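Local atomic coordinates of probable amidase (Thermus thermophilus, PDB entry 2DC0), a protein that is a probable amidase of the amidase signature family, an alpha/beta protein built around a large mixed beta-sheet flanked by helices. Residues G86-P90 and H304-F308; R248-V253 and P354-L358; H297-L301 and L316-L320. All coordinates share one frame; numbering follows the deposited sequence.

Interaction 1 of 3, residues G86-P90 and H304-F308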
loop_
_atom_site.group_PDB
_atom_site.type_symbol
_atom_site.label_atom_id
_atom_site.label_comp_id
_atom_site.label_asym_id
_atom_site.label_seq_id
_atom_site.Cartn_x
_atom_site.Cartn_y
_atom_site.Cartn_z
ATOM N N GLY A 86 2.704 24.592 17.617
ATOM C CA GLY A 86 1.916 25.706 17.127
ATOM C C GLY A 86 0.520 25.819 17.709
ATOM O O GLY A 86 -0.366 26.420 17.095
ATOM N N THR A 87 0.315 25.261 18.898
ATOM C CA THR A 87 -1.002 25.302 19.527
ATOM C C THR A 87 -0.940 25.759 20.979
ATOM O O THR A 87 0.134 25.847 21.565
ATOM C CB THR A 87 -1.667 23.905 19.488
ATOM O OG1 THR A 87 -3.008 23.994 19.981
ATOM C CG2 THR A 87 -0.883 22.921 20.354
ATOM N N LYS A 88 -2.103 26.057 21.552
ATOM C CA LYS A 88 -2.190 26.468 22.950
ATOM C C LYS A 88 -2.808 25.338 23.766
ATOM O O LYS A 88 -2.842 25.389 24.993
ATOM C CB LYS A 88 -3.042 27.735 23.087
ATOM C CG LYS A 88 -2.245 29.027 22.990
ATOM C CD LYS A 88 -1.363 29.213 24.222
ATOM C CE LYS A 88 -0.346 30.340 24.044
ATOM N NZ LYS A 88 0.756 29.968 23.100
ATOM N N ALA A 89 -3.292 24.311 23.076
ATOM C CA ALA A 89 -3.908 23.174 23.742
ATOM C C ALA A 89 -2.864 22.219 24.301
ATOM O O ALA A 89 -1.716 22.197 23.855
ATOM C CB ALA A 89 -4.812 22.431 22.765
ATOM N N PRO A 90 -3.246 21.417 25.300
ATOM C CA PRO A 90 -2.287 20.469 25.869
ATOM C C PRO A 90 -1.973 19.387 24.835
ATOM O O PRO A 90 -2.818 19.051 24.001
ATOM C CB PRO A 90 -3.027 19.920 27.090
ATOM C CG PRO A 90 -4.467 19.991 26.666
ATOM C CD PRO A 90 -4.535 21.355 26.010
ATOM N N HIS A 304 -9.829 21.001 26.775
ATOM C CA HIS A 304 -9.451 22.371 26.441
ATOM C C HIS A 304 -9.611 22.656 24.955
ATOM O O HIS A 304 -8.626 22.851 24.240
ATOM C CB HIS A 304 -7.999 22.635 26.851
ATOM C CG HIS A 304 -7.748 22.472 28.318
ATOM N ND1 HIS A 304 -7.604 21.240 28.918
ATOM C CD2 HIS A 304 -7.661 23.386 29.311
ATOM C CE1 HIS A 304 -7.441 21.402 30.219
ATOM N NE2 HIS A 304 -7.473 22.696 30.484
ATOM N N PRO A 305 -10.859 22.688 24.467
ATOM C CA PRO A 305 -11.106 22.954 23.048
ATOM C C PRO A 305 -10.699 24.362 22.631
ATOM O O PRO A 305 -10.383 24.606 21.463
ATOM C CB PRO A 305 -12.607 22.720 22.913
ATOM C CG PRO A 305 -13.123 23.153 24.249
ATOM C CD PRO A 305 -12.128 22.520 25.196
ATOM N N GLU A 306 -10.699 25.285 23.589
ATOM C CA GLU A 306 -10.337 26.669 23.306
ATOM C C GLU A 306 -8.844 26.826 23.027
ATOM O O GLU A 306 -8.390 27.895 22.618
ATOM C CB GLU A 306 -10.744 27.579 24.470
ATOM C CG GLU A 306 -9.993 27.351 25.783
ATOM C CD GLU A 306 -10.344 26.034 26.456
ATOM O OE1 GLU A 306 -11.534 25.652 26.448
ATOM O OE2 GLU A 306 -9.431 25.390 27.014
ATOM N N GLY A 307 -8.087 25.757 23.255
ATOM C CA GLY A 307 -6.660 25.802 23.009
ATOM C C GLY A 307 -6.359 25.647 21.531
ATOM O O GLY A 307 -5.239 25.902 21.092
ATOM N N PHE A 308 -7.364 25.221 20.767
ATOM C CA PHE A 308 -7.232 25.033 19.325
ATOM C C PHE A 308 -7.889 26.204 18.604
ATOM O O PHE A 308 -8.885 26.748 19.078
ATOM C CB PHE A 308 -7.929 23.738 18.877
ATOM C CG PHE A 308 -7.289 22.478 19.391
ATOM C CD1 PHE A 308 -6.040 22.074 18.931
ATOM C CD2 PHE A 308 -7.947 21.683 20.328
ATOM C CE1 PHE A 308 -5.456 20.896 19.395
ATOM C CE2 PHE A 308 -7.373 20.504 20.799
ATOM C CZ PHE A 308 -6.123 20.109 20.332
#

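Interaction 2 of 3, residues R248-V253 and P354-L358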
loop_
_atom_site.group_PDB
_atom_site.type_symbol
_atom_site.label_atom_id
_atom_site.label_comp_id
_atom_site.label_asym_id
_atom_site.label_seq_id
_atom_site.Cartn_x
_atom_site.Cartn_y
_atom_site.Cartn_z
ATOM N N ARG A 248 -7.094 21.215 -12.662
ATOM C CA ARG A 248 -6.611 21.457 -11.306
ATOM C C ARG A 248 -5.407 22.387 -11.193
ATOM O O ARG A 248 -4.860 22.576 -10.109
ATOM C CB ARG A 248 -6.320 20.123 -10.614
ATOM C CG ARG A 248 -7.574 19.269 -10.419
ATOM C CD ARG A 248 -7.417 18.277 -9.280
ATOM N NE ARG A 248 -8.591 17.422 -9.098
ATOM C CZ ARG A 248 -9.705 17.766 -8.454
ATOM N NH1 ARG A 248 -9.832 18.970 -7.909
ATOM N NH2 ARG A 248 -10.700 16.890 -8.345
ATOM N N LEU A 249 -5.002 22.977 -12.309
ATOM C CA LEU A 249 -3.875 23.899 -12.312
ATOM C C LEU A 249 -4.350 25.300 -12.674
ATOM O O LEU A 249 -5.378 25.462 -13.330
ATOM C CB LEU A 249 -2.829 23.449 -13.337
ATOM C CG LEU A 249 -2.149 22.103 -13.090
ATOM C CD1 LEU A 249 -1.162 21.816 -14.209
ATOM C CD2 LEU A 249 -1.445 22.128 -11.747
ATOM N N GLY A 250 -3.611 26.311 -12.228
ATOM C CA GLY A 250 -3.959 27.671 -12.582
ATOM C C GLY A 250 -3.379 27.868 -13.974
ATOM O O GLY A 250 -2.399 27.216 -14.325
ATOM N N VAL A 251 -3.975 28.747 -14.773
ATOM C CA VAL A 251 -3.503 29.004 -16.138
ATOM C C VAL A 251 -1.992 29.230 -16.292
ATOM O O VAL A 251 -1.378 28.687 -17.213
ATOM C CB VAL A 251 -4.239 30.224 -16.757
ATOM C CG1 VAL A 251 -3.652 30.554 -18.128
ATOM C CG2 VAL A 251 -5.731 29.914 -16.898
ATOM N N GLU A 252 -1.399 30.026 -15.402
ATOM C CA GLU A 252 0.033 30.319 -15.488
ATOM C C GLU A 252 0.945 29.140 -15.149
ATOM O O GLU A 252 1.999 28.974 -15.766
ATOM C CB GLU A 252 0.402 31.516 -14.599
ATOM C CG GLU A 252 -0.221 32.856 -15.015
ATOM C CD GLU A 252 -0.044 33.163 -16.500
ATOM O OE1 GLU A 252 1.099 33.105 -17.005
ATOM O OE2 GLU A 252 -1.054 33.475 -17.164
ATOM N N VAL A 253 0.562 28.338 -14.161
ATOM C CA VAL A 253 1.368 27.181 -13.791
ATOM C C VAL A 253 1.217 26.146 -14.900
ATOM O O VAL A 253 2.161 25.423 -15.229
ATOM C CB VAL A 253 0.926 26.608 -12.423
ATOM C CG1 VAL A 253 1.546 25.238 -12.183
ATOM C CG2 VAL A 253 1.354 27.570 -11.313
ATOM N N PRO A 354 3.151 19.580 -11.203
ATOM C CA PRO A 354 3.421 20.699 -10.299
ATOM C C PRO A 354 3.077 20.317 -8.862
ATOM O O PRO A 354 2.249 19.431 -8.624
ATOM C CB PRO A 354 2.503 21.796 -10.825
ATOM C CG PRO A 354 2.417 21.492 -12.277
ATOM C CD PRO A 354 2.232 19.989 -12.276
ATOM N N VAL A 355 3.707 20.985 -7.905
ATOM C CA VAL A 355 3.440 20.705 -6.503
ATOM C C VAL A 355 2.334 21.643 -6.016
ATOM O O VAL A 355 1.766 21.442 -4.943
ATOM C CB VAL A 355 4.703 20.918 -5.641
ATOM C CG1 VAL A 355 4.970 22.402 -5.457
ATOM C CG2 VAL A 355 4.533 20.225 -4.300
ATOM N N GLN A 356 2.035 22.657 -6.826
ATOM C CA GLN A 356 1.019 23.658 -6.512
ATOM C C GLN A 356 0.361 24.137 -7.818
ATOM O O GLN A 356 0.989 24.123 -8.881
ATOM C CB GLN A 356 1.688 24.846 -5.811
ATOM C CG GLN A 356 2.806 25.456 -6.659
ATOM C CD GLN A 356 3.755 26.321 -5.866
ATOM O OE1 GLN A 356 3.452 27.468 -5.529
ATOM N NE2 GLN A 356 4.910 25.768 -5.549
ATOM N N PRO A 357 -0.908 24.564 -7.757
ATOM C CA PRO A 357 -1.609 25.039 -8.957
ATOM C C PRO A 357 -1.367 26.516 -9.237
ATOM O O PRO A 357 -1.611 26.995 -10.346
ATOM C CB PRO A 357 -3.067 24.776 -8.623
ATOM C CG PRO A 357 -3.099 25.107 -7.145
ATOM C CD PRO A 357 -1.857 24.390 -6.639
ATOM N N LEU A 358 -0.878 27.216 -8.222
ATOM C CA LEU A 358 -0.637 28.650 -8.303
ATOM C C LEU A 358 0.492 29.059 -7.363
ATOM O O LEU A 358 0.869 28.304 -6.464
ATOM C CB LEU A 358 -1.902 29.397 -7.855
ATOM C CG LEU A 358 -3.235 29.154 -8.575
ATOM C CD1 LEU A 358 -4.379 29.376 -7.603
ATOM C CD2 LEU A 358 -3.343 30.077 -9.777
HETATM O O HOH W 1 -1.093 29.374 -11.938
#

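Interaction 3 of 3, residues H297-L301 and L316-L320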
loop_
_atom_site.group_PDB
_atom_site.type_symbol
_atom_site.label_atom_id
_atom_site.label_comp_id
_atom_site.label_asym_id
_atom_site.label_seq_id
_atom_site.Cartn_x
_atom_site.Cartn_y
_atom_site.Cartn_z
ATOM N N HIS A 297 -5.821 13.934 19.514
ATOM C CA HIS A 297 -6.130 15.098 20.338
ATOM C C HIS A 297 -7.508 15.046 20.974
ATOM O O HIS A 297 -8.042 16.072 21.393
ATOM C CB HIS A 297 -6.016 16.356 19.481
ATOM C CG HIS A 297 -4.665 16.535 18.866
ATOM N ND1 HIS A 297 -3.595 17.057 19.559
ATOM C CD2 HIS A 297 -4.195 16.210 17.637
ATOM C CE1 HIS A 297 -2.522 17.046 18.786
ATOM N NE2 HIS A 297 -2.860 16.536 17.614
ATOM N N GLU A 298 -8.075 13.851 21.054
ATOM C CA GLU A 298 -9.406 13.671 21.617
ATOM C C GLU A 298 -9.567 14.205 23.044
ATOM O O GLU A 298 -10.539 14.897 23.346
ATOM C CB GLU A 298 -9.777 12.191 21.562
ATOM C CG GLU A 298 -11.140 11.877 22.123
ATOM C CD GLU A 298 -11.646 10.521 21.674
ATOM O OE1 GLU A 298 -10.853 9.555 21.664
ATOM O OE2 GLU A 298 -12.841 10.427 21.336
ATOM N N LYS A 299 -8.616 13.888 23.915
ATOM C CA LYS A 299 -8.672 14.345 25.297
ATOM C C LYS A 299 -8.621 15.871 25.371
ATOM O O LYS A 299 -9.479 16.501 25.994
ATOM C CB LYS A 299 -7.515 13.735 26.092
ATOM C CG LYS A 299 -7.534 14.045 27.579
ATOM C CD LYS A 299 -6.437 13.277 28.303
ATOM C CE LYS A 299 -6.507 13.488 29.810
ATOM N NZ LYS A 299 -6.309 14.919 30.189
ATOM N N ALA A 300 -7.623 16.468 24.726
ATOM C CA ALA A 300 -7.481 17.922 24.739
ATOM C C ALA A 300 -8.691 18.628 24.129
ATOM O O ALA A 300 -9.094 19.694 24.596
ATOM C CB ALA A 300 -6.215 18.333 23.995
ATOM N N LEU A 301 -9.266 18.035 23.088
ATOM C CA LEU A 301 -10.415 18.634 22.418
ATOM C C LEU A 301 -11.640 18.662 23.332
ATOM O O LEU A 301 -12.510 19.521 23.196
ATOM C CB LEU A 301 -10.732 17.872 21.131
ATOM C CG LEU A 301 -11.759 18.507 20.184
ATOM C CD1 LEU A 301 -11.344 19.929 19.833
ATOM C CD2 LEU A 301 -11.864 17.664 18.925
ATOM N N LEU A 316 -10.825 18.976 13.539
ATOM C CA LEU A 316 -10.764 17.929 14.545
ATOM C C LEU A 316 -12.167 17.422 14.878
ATOM O O LEU A 316 -12.375 16.216 15.032
ATOM C CB LEU A 316 -10.065 18.435 15.813
ATOM C CG LEU A 316 -8.546 18.593 15.714
ATOM C CD1 LEU A 316 -7.996 19.127 17.034
ATOM C CD2 LEU A 316 -7.898 17.246 15.382
ATOM N N LEU A 317 -13.131 18.336 14.980
ATOM C CA LEU A 317 -14.512 17.950 15.285
ATOM C C LEU A 317 -15.085 17.104 14.152
ATOM O O LEU A 317 -15.850 16.165 14.386
ATOM C CB LEU A 317 -15.381 19.191 15.504
ATOM C CG LEU A 317 -15.082 19.941 16.808
ATOM C CD1 LEU A 317 -15.845 21.253 16.842
ATOM C CD2 LEU A 317 -15.460 19.058 17.992
ATOM N N ALA A 318 -14.713 17.441 12.923
ATOM C CA ALA A 318 -15.175 16.679 11.775
ATOM C C ALA A 318 -14.591 15.273 11.916
ATOM O O ALA A 318 -15.224 14.288 11.542
ATOM C CB ALA A 318 -14.700 17.335 10.478
ATOM N N GLY A 319 -13.386 15.192 12.479
ATOM C CA GLY A 319 -12.739 13.904 12.678
ATOM C C GLY A 319 -13.448 13.058 13.728
ATOM O O GLY A 319 -13.490 11.828 13.631
ATOM N N LEU A 320 -14.008 13.718 14.739
ATOM C CA LEU A 320 -14.725 13.029 15.802
ATOM C C LEU A 320 -16.128 12.650 15.359
ATOM O O LEU A 320 -16.749 11.753 15.932
ATOM C CB LEU A 320 -14.813 13.914 17.050
ATOM C CG LEU A 320 -13.515 14.112 17.824
ATOM C CD1 LEU A 320 -13.781 14.954 19.065
ATOM C CD2 LEU A 320 -12.949 12.755 18.218
#

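Interaction 1 of 3, residues G86-P90 and H304-F308
A89 rests its methyl on the phenyl ring of F308. CB sits 3.6 Å from the F308 ring centroid and 13° off the normal, a CH-pi contact over one face. The bond from CA to CB of F308 heads away from 86-90, but the side chain bends back and carries the ring to the methyl. Next to it, K88 N donates to G307 O at 3.2 Å, in the carbonyl plane. T87 OG1 also comes close, 3.1 Å from G307 O and 3.7 Å from F308 CD1. Backbones can approach this closely because G307 has no side chain: its CA is 3.9 Å from the CA of A89. At the more exposed end the P90 and H304 side chains cross at about a right angle, P90 CD lying 3.8 Å from H304 CB. Within 86-90, T87 to A89 form an ST turn, in which A89 N donates to T87 OG1 at 3.1 Å and 170°. The T87 hydroxyl is swung anti to its own N (chi1 -174°), beside the carbonyl carbon, where it can take that N-H. It has a further hydrogen bond to E119 OE2. In the other segment, G307 N bonds to H304 O at 3.1 Å, folding 305-307 into a short 3-10 turn just past helix 298-303. I120 and A300 also pack on F308, while N128 ND2 bonds to G86 O.

Interaction 2 of 3, residues R248-V253 and P354-L358
G250 and P357 supply the one direct hydrogen bond: G250 N to P357 O, 2.8 Å and somewhat bent at 142°, with the donor tilted 24° from the carbonyl plane. A water donates a second hydrogen bond to the same oxygen, 2.9 Å between water O and P357 O, and accepts from V253 N at 3.0 Å. The loop after strand 350-354 thus sits against the N-terminal end of helix 251-263, its P357 carbonyl accepting from the N-cap residue G250 and linked through water to a first-turn amide.

The apolar contacts are made mostly by branched side chains against proline rings. V253 has CG1 anti to its backbone N (chi1 167°), which sets its two methyls on different targets. CG1 is 3.8 Å from P354 CB, the two side chains sliding past each other in opposite directions, whereas CG2 lies close to the same carbonyl, 3.2 Å from P357 O. L249 meets P354 at about a right angle, its CD2 being 3.9 Å from P354 CG. G250 presents bare backbone, and L358 CD2 lies against it, 3.7 Å from G250 CA.

One polar atom fares differently. Q356 O is buried with no partner and has V253 CG1 at 3.5 Å.

The segment 354-358 leaves the end of strand 350-354, which lies in the main sheet between strands 406-413 and 237-240. V253 and Q356 both touch V408 of strand 406-413, while P357 and L358 lean on L370 of strand 367-370, where the small two-stranded sheet comes alongside.

Interaction 3 of 3, residues H297-L301 and L316-L320
The H297 imidazole meets L316, CD2 of the leucine approaching the ring obliquely; the other methyl, L316 CD1, reaches H297 CB at 4.2 Å. I120 touches both side chains from a nearby loop. The second flat group, the E298 carboxylate, brings OE2 to within 3.9 Å of L320 CD2, an oxygen brushing a methyl at the exposed margin of the contact.

The largest share of the contact falls to L301, which meets 316-320 through CD2. With CG anti to the backbone N (chi1 -170°), the side chain extends toward 316-320 and its methyl fits among L316, L317 and, one turn on, L320. L301 CD2 is 3.7 Å from L316 CB and 4.0 Å from L317 CD2. It meets L320 tip to tip, CD2 to CD1 at 3.3 Å, tighter than usual van der Waals contact. No hydrogen bond crosses the contact.

H297 follows helix 281-296 and holds the N-cap position of helix 298-303; L301 N bonds to H297 O at 2.9 Å. From helix 281-296, R295 NH1 reaches G319 O, and A294 and R295 touch L320.

E298 faces L320 and L301 faces L316, each pair 7.9 Å between CA atoms, so the register runs in opposite order along the two segments. The arrangement is a helix-loop-helix: the successive short helices 298-303 and 310-321 pack across the loop that joins them, through a leucine interface.

Overall arrangement
Interactions 1 and 3 are neighbours, with centres about 11 Å apart, and lie on the same side of the chain's centre. F308 is their common element: it packs on H297, L301 and L316, while P90 meets A300. The loop 86-90, which follows strand 69-73, thereby joins the helical region of 298-303 and 310-321 in one continuous packed region. Interaction 2, where helix 251-263 meets the end of strand 350-354, is separate from it: its centre is about 34 Å from that of interaction 1 and about 33 Å from that of interaction 3. The chain order is 86-90, 248-253, 297-301, 304-308, 316-320, 354-358; interaction 1 interleaves with both others, and interaction 3 is nested within interaction 2.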